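PDB 5G5Y: fructooligosaccharide ABC transporter substrate-binding protein FusA from Streptococcus pneumoniae, which captures short- and long-chain fructooligosaccharides such as kestose, nystose and inulin for import by the FusABC-MsmK transporter, preferring tetrasaccharides and larger. Local coordinates for residues L51-S55 against G56-D60; D158-I161 against K162-A166. One frame throughout, in Å; residues are numbered along the deposited sequence.

Contact 1 of 2, residues L51-S55 against G56-D60; sequences LDISS and GDLPD. With ZN (zinc ion), chain I.
Gly56 N reaches back to two carbonyls of the last helical turn, Asp52 O and Ile53 O. Its bond to Asp52 O is 3.1 Å long but weak, while that to Ile53 O, at 3.2 Å, is somewhat straighter. The donor sits above the Ile53 carbonyl plane, so it does not use a lone pair. With a positive phi of 86°, Gly56 turns the chain out of helix 45-55, and the whole is a Schellman motif. The chain passes close by the Ser55 carbonyl here, and Gly56, having no side chain, takes the bend without crowding it. Asp57 comes next, at the centre of an inverse gamma turn, with its amide held by the Ser55 hydroxyl: Asp57 N donates to Ser55 OG at 3.0 Å. With chi1 at -178°, Asp57 swings CG away from its own amide nitrogen, and its side chain lies alongside that of Asp52, with the two carboxylate planes turned 72° apart. Asp52 OD1 comes within 3.8 Å of Asp57 OD2, a closeness of like charges that the nearby zinc ion probably eases. Asp52 OD1 binds this zinc at 2.1 Å, and zinc-bound water 2 donates to Asp57 OD2 at 2.7 Å, so the metal links both acids. A second bridge, water 1, donates to Asp52 OD2 and Asp57 O. Tyr41 OH also hydrogen-bonds Asp52 OD2, leaving the two oxygens of that carboxylate with separate tasks. Away from the metal, Leu58 CD2 packs against Ile53 CG1 at 3.9 Å, and Val80 and Val315, from loops, touch Ile53 and Leu58 respectively.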
loop_
_atom_site.group_PDB
_atom_site.type_symbol
_atom_site.label_atom_id
_atom_site.label_comp_id
_atom_site.label_asym_id
_atom_site.label_seq_id
_atom_site.Cartn_x
_atom_site.Cartn_y
_atom_site.Cartn_z
ATOM N N LEU A 51 5.057 10.784 -24.769
ATOM C CA LEU A 51 5.058 11.342 -26.142
ATOM C C LEU A 51 5.069 12.865 -26.149
ATOM O O LEU A 51 5.776 13.491 -26.946
ATOM C CB LEU A 51 3.860 10.850 -26.958
ATOM C CG LEU A 51 3.983 9.436 -27.499
ATOM C CD1 LEU A 51 2.643 8.973 -28.017
ATOM C CD2 LEU A 51 5.056 9.348 -28.569
ATOM N N ASP A 52 4.316 13.457 -25.231
ATOM C CA ASP A 52 4.346 14.914 -25.039
ATOM C C ASP A 52 5.712 15.443 -24.627
ATOM O O ASP A 52 6.169 16.458 -25.170
ATOM C CB ASP A 52 3.247 15.348 -24.041
ATOM C CG ASP A 52 1.880 15.233 -24.633
ATOM O OD1 ASP A 52 1.838 14.981 -25.848
ATOM O OD2 ASP A 52 0.848 15.364 -23.938
ATOM N N ILE A 53 6.369 14.755 -23.705
ATOM C CA ILE A 53 7.710 15.132 -23.268
ATOM C C ILE A 53 8.718 15.026 -24.427
ATOM O O ILE A 53 9.452 15.982 -24.703
ATOM C CB ILE A 53 8.181 14.304 -22.041
ATOM C CG1 ILE A 53 7.307 14.668 -20.820
ATOM C CG2 ILE A 53 9.665 14.563 -21.705
ATOM C CD1 ILE A 53 7.427 13.733 -19.624
ATOM N N SER A 54 8.747 13.890 -25.116
ATOM C CA SER A 54 9.699 13.735 -26.229
ATOM C C SER A 54 9.424 14.694 -27.413
ATOM O O SER A 54 10.347 15.077 -28.078
ATOM C CB SER A 54 9.791 12.277 -26.674
ATOM O OG SER A 54 8.562 11.848 -27.179
ATOM N N SER A 55 8.178 15.116 -27.629
ATOM C CA SER A 55 7.864 16.134 -28.649
ATOM C C SER A 55 8.222 17.576 -28.237
ATOM O O SER A 55 8.439 18.426 -29.103
ATOM C CB SER A 55 6.383 16.076 -29.057
ATOM O OG SER A 55 5.576 16.905 -28.234
ATOM N N GLY A 56 8.267 17.865 -26.937
ATOM C CA GLY A 56 8.415 19.242 -26.463
ATOM C C GLY A 56 7.094 19.980 -26.339
ATOM O O GLY A 56 7.078 21.190 -26.085
ATOM N N ASP A 57 5.984 19.256 -26.480
ATOM C CA ASP A 57 4.653 19.783 -26.186
ATOM C C ASP A 57 4.400 19.687 -24.653
ATOM O O ASP A 57 3.584 18.874 -24.195
ATOM C CB ASP A 57 3.595 18.958 -26.946
ATOM C CG ASP A 57 2.173 19.468 -26.740
ATOM O OD1 ASP A 57 1.970 20.698 -26.571
ATOM O OD2 ASP A 57 1.258 18.622 -26.752
ATOM N N LEU A 58 5.106 20.524 -23.885
ATOM C CA LEU A 58 5.053 20.462 -22.425
ATOM C C LEU A 58 3.970 21.404 -21.901
ATOM O O LEU A 58 3.797 22.525 -22.408
ATOM C CB LEU A 58 6.398 20.821 -21.792
ATOM C CG LEU A 58 7.595 19.872 -22.032
ATOM C CD1 LEU A 58 8.867 20.396 -21.376
ATOM C CD2 LEU A 58 7.292 18.480 -21.517
ATOM N N PRO A 59 3.233 20.951 -20.861
ATOM C CA PRO A 59 2.318 21.833 -20.157
ATOM C C PRO A 59 3.105 22.658 -19.131
ATOM O O PRO A 59 4.307 22.490 -19.019
ATOM C CB PRO A 59 1.390 20.834 -19.458
ATOM C CG PRO A 59 2.273 19.710 -19.107
ATOM C CD PRO A 59 3.228 19.595 -20.280
ATOM N N ASP A 60 2.422 23.491 -18.360
ATOM C CA ASP A 60 3.076 24.229 -17.247
ATOM C C ASP A 60 3.424 23.279 -16.083
ATOM O O ASP A 60 4.389 23.513 -15.346
ATOM C CB ASP A 60 2.179 25.346 -16.761
ATOM C CG ASP A 60 2.036 26.454 -17.763
ATOM O OD1 ASP A 60 3.091 26.856 -18.307
ATOM O OD2 ASP A 60 0.880 26.919 -17.990
HETATM ZN ZN ZN I . 0.286 14.268 -27.040
HETATM O O HOH W 1 1.046 18.159 -22.780
HETATM O O HOH W 2 0.114 16.330 -27.653
HETATM O O HOH W 3 0.414 12.388 -26.223
#

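Contact 2 of 2, residues D158-I161 against K162-A166; sequences DDLI and KVLEA
The carboxylate of Glu165 has the methyl CG2 of Ile161 over one face, with CG2 3.9 Å from Glu165 OE1, whereas the carboxylate of Asp159 turns OD1 to the ammonium group of Lys162. That second pairing is a long salt bridge, Asp159 OD1 to Lys162 NZ at 3.7 Å; the other oxygen, OD2, takes the backbone N-H of Lys155 just ahead of the helix. These pairs belong to helix 157-169, an amphipathic helix whose i to i+4 backbone bonds run unbroken here. Val163 N to Asp159 O and Leu164 N to Leu160 O are nearly straight, each 2.9 Å. Lys162 N to Asp158 O is longer, at 3.3 Å. The Lys162 chain runs back along the preceding turn, and a bend at chi4 (89°) turns NZ in toward Asp159. Asp158 OD2 stays 5.5 Å from the same NZ, a separation at which some attraction is likely, without contact. On the buried side, Leu160 and Leu164 slant across one another one turn apart, CG to CD1 at 3.9 Å. Both lie on Val266 of strand 264-269, and Leu164 also meets Pro182 and Phe183 of strand 181-183. Ile161 packs on Phe233, Gln236 and Leu237 of helix 225-239, and Leu164 shares Leu237. The tightest side-chain touch on the leucine pair is with the backbone, where Leu164 CG rests 3.2 Å from Leu160 O.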
loop_
_atom_site.group_PDB
_atom_site.type_symbol
_atom_site.label_atom_id
_atom_site.label_comp_id
_atom_site.label_asym_id
_atom_site.label_seq_id
_atom_site.Cartn_x
_atom_site.Cartn_y
_atom_site.Cartn_z
ATOM N N ASP A 158 0.901 -25.260 16.298
ATOM C CA ASP A 158 0.508 -26.684 16.453
ATOM C C ASP A 158 -1.016 -26.839 16.597
ATOM O O ASP A 158 -1.583 -27.735 15.988
ATOM C CB ASP A 158 1.255 -27.342 17.612
ATOM C CG ASP A 158 2.644 -27.852 17.214
ATOM O OD1 ASP A 158 3.053 -27.709 16.035
ATOM O OD2 ASP A 158 3.337 -28.422 18.081
ATOM N N ASP A 159 -1.677 -25.940 17.344
ATOM C CA ASP A 159 -3.165 -25.896 17.392
ATOM C C ASP A 159 -3.778 -25.702 16.037
ATOM O O ASP A 159 -4.816 -26.334 15.700
ATOM C CB ASP A 159 -3.715 -24.737 18.243
ATOM C CG ASP A 159 -3.438 -24.869 19.709
ATOM O OD1 ASP A 159 -3.152 -25.988 20.184
ATOM O OD2 ASP A 159 -3.515 -23.813 20.398
ATOM N N LEU A 160 -3.169 -24.831 15.233
ATOM C CA LEU A 160 -3.678 -24.576 13.896
ATOM C C LEU A 160 -3.637 -25.849 13.067
ATOM O O LEU A 160 -4.563 -26.136 12.344
ATOM C CB LEU A 160 -2.884 -23.463 13.185
ATOM C CG LEU A 160 -3.300 -23.123 11.754
ATOM C CD1 LEU A 160 -4.769 -22.667 11.661
ATOM C CD2 LEU A 160 -2.369 -22.105 11.146
ATOM N N ILE A 161 -2.550 -26.605 13.141
ATOM C CA ILE A 161 -2.505 -27.868 12.398
ATOM C C ILE A 161 -3.721 -28.767 12.807
ATOM O O ILE A 161 -4.414 -29.273 11.929
ATOM C CB ILE A 161 -1.186 -28.610 12.615
ATOM C CG1 ILE A 161 -0.026 -27.857 11.951
ATOM C CG2 ILE A 161 -1.266 -30.011 12.015
ATOM C CD1 ILE A 161 1.346 -28.355 12.358
ATOM N N LYS A 162 -3.987 -28.884 14.114
ATOM C CA LYS A 162 -5.095 -29.726 14.649
ATOM C C LYS A 162 -6.455 -29.233 14.167
ATOM O O LYS A 162 -7.277 -30.001 13.702
ATOM C CB LYS A 162 -5.078 -29.792 16.190
ATOM C CG LYS A 162 -3.828 -30.429 16.809
ATOM C CD LYS A 162 -3.930 -30.548 18.332
ATOM C CE LYS A 162 -2.564 -30.719 19.017
ATOM N NZ LYS A 162 -1.903 -29.412 19.365
ATOM N N VAL A 163 -6.669 -27.924 14.195
ATOM C CA VAL A 163 -7.880 -27.340 13.631
ATOM C C VAL A 163 -8.049 -27.576 12.138
ATOM O O VAL A 163 -9.165 -27.868 11.660
ATOM C CB VAL A 163 -7.936 -25.817 13.963
ATOM C CG1 VAL A 163 -8.899 -25.061 13.077
ATOM C CG2 VAL A 163 -8.294 -25.655 15.412
ATOM N N LEU A 164 -6.972 -27.407 11.364
ATOM C CA LEU A 164 -7.078 -27.644 9.939
ATOM C C LEU A 164 -7.401 -29.131 9.623
ATOM O O LEU A 164 -8.127 -29.424 8.671
ATOM C CB LEU A 164 -5.785 -27.222 9.218
ATOM C CG LEU A 164 -5.443 -25.718 9.332
ATOM C CD1 LEU A 164 -4.075 -25.458 8.754
ATOM C CD2 LEU A 164 -6.468 -24.828 8.664
ATOM N N GLU A 165 -6.830 -30.041 10.389
ATOM C CA GLU A 165 -7.134 -31.492 10.211
ATOM C C GLU A 165 -8.595 -31.807 10.509
ATOM O O GLU A 165 -9.218 -32.580 9.774
ATOM C CB GLU A 165 -6.227 -32.319 11.076
ATOM C CG GLU A 165 -4.818 -32.283 10.526
ATOM C CD GLU A 165 -3.847 -33.118 11.306
ATOM O OE1 GLU A 165 -3.803 -32.988 12.540
ATOM O OE2 GLU A 165 -3.098 -33.866 10.650
ATOM N N ALA A 166 -9.130 -31.170 11.540
ATOM C CA ALA A 166 -10.580 -31.261 11.864
ATOM C C ALA A 166 -11.450 -30.656 10.760
ATOM O O ALA A 166 -12.470 -31.247 10.372
ATOM C CB ALA A 166 -10.871 -30.624 13.213
#

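How the contacts relate
From the N terminus, the chain lays down strand 3-10 and strand 34-41, then helix 45-55, and contact 1 closes the short turn that delivers it into strand 61-63 of the same sheet. About a hundred residues later, contact 2 falls within helix 157-169; it closes no loop beyond successive helical turns, and the side chains around it pack the helix against strands 181-183 and 264-269 and helix 225-239. The contacts are in series, neither nested nor crossing. Their centres lie 60 Å apart on opposite sides of the chain's centre, each beside a different mixed sheet, consistent with the two-lobed build of solute-binding proteins.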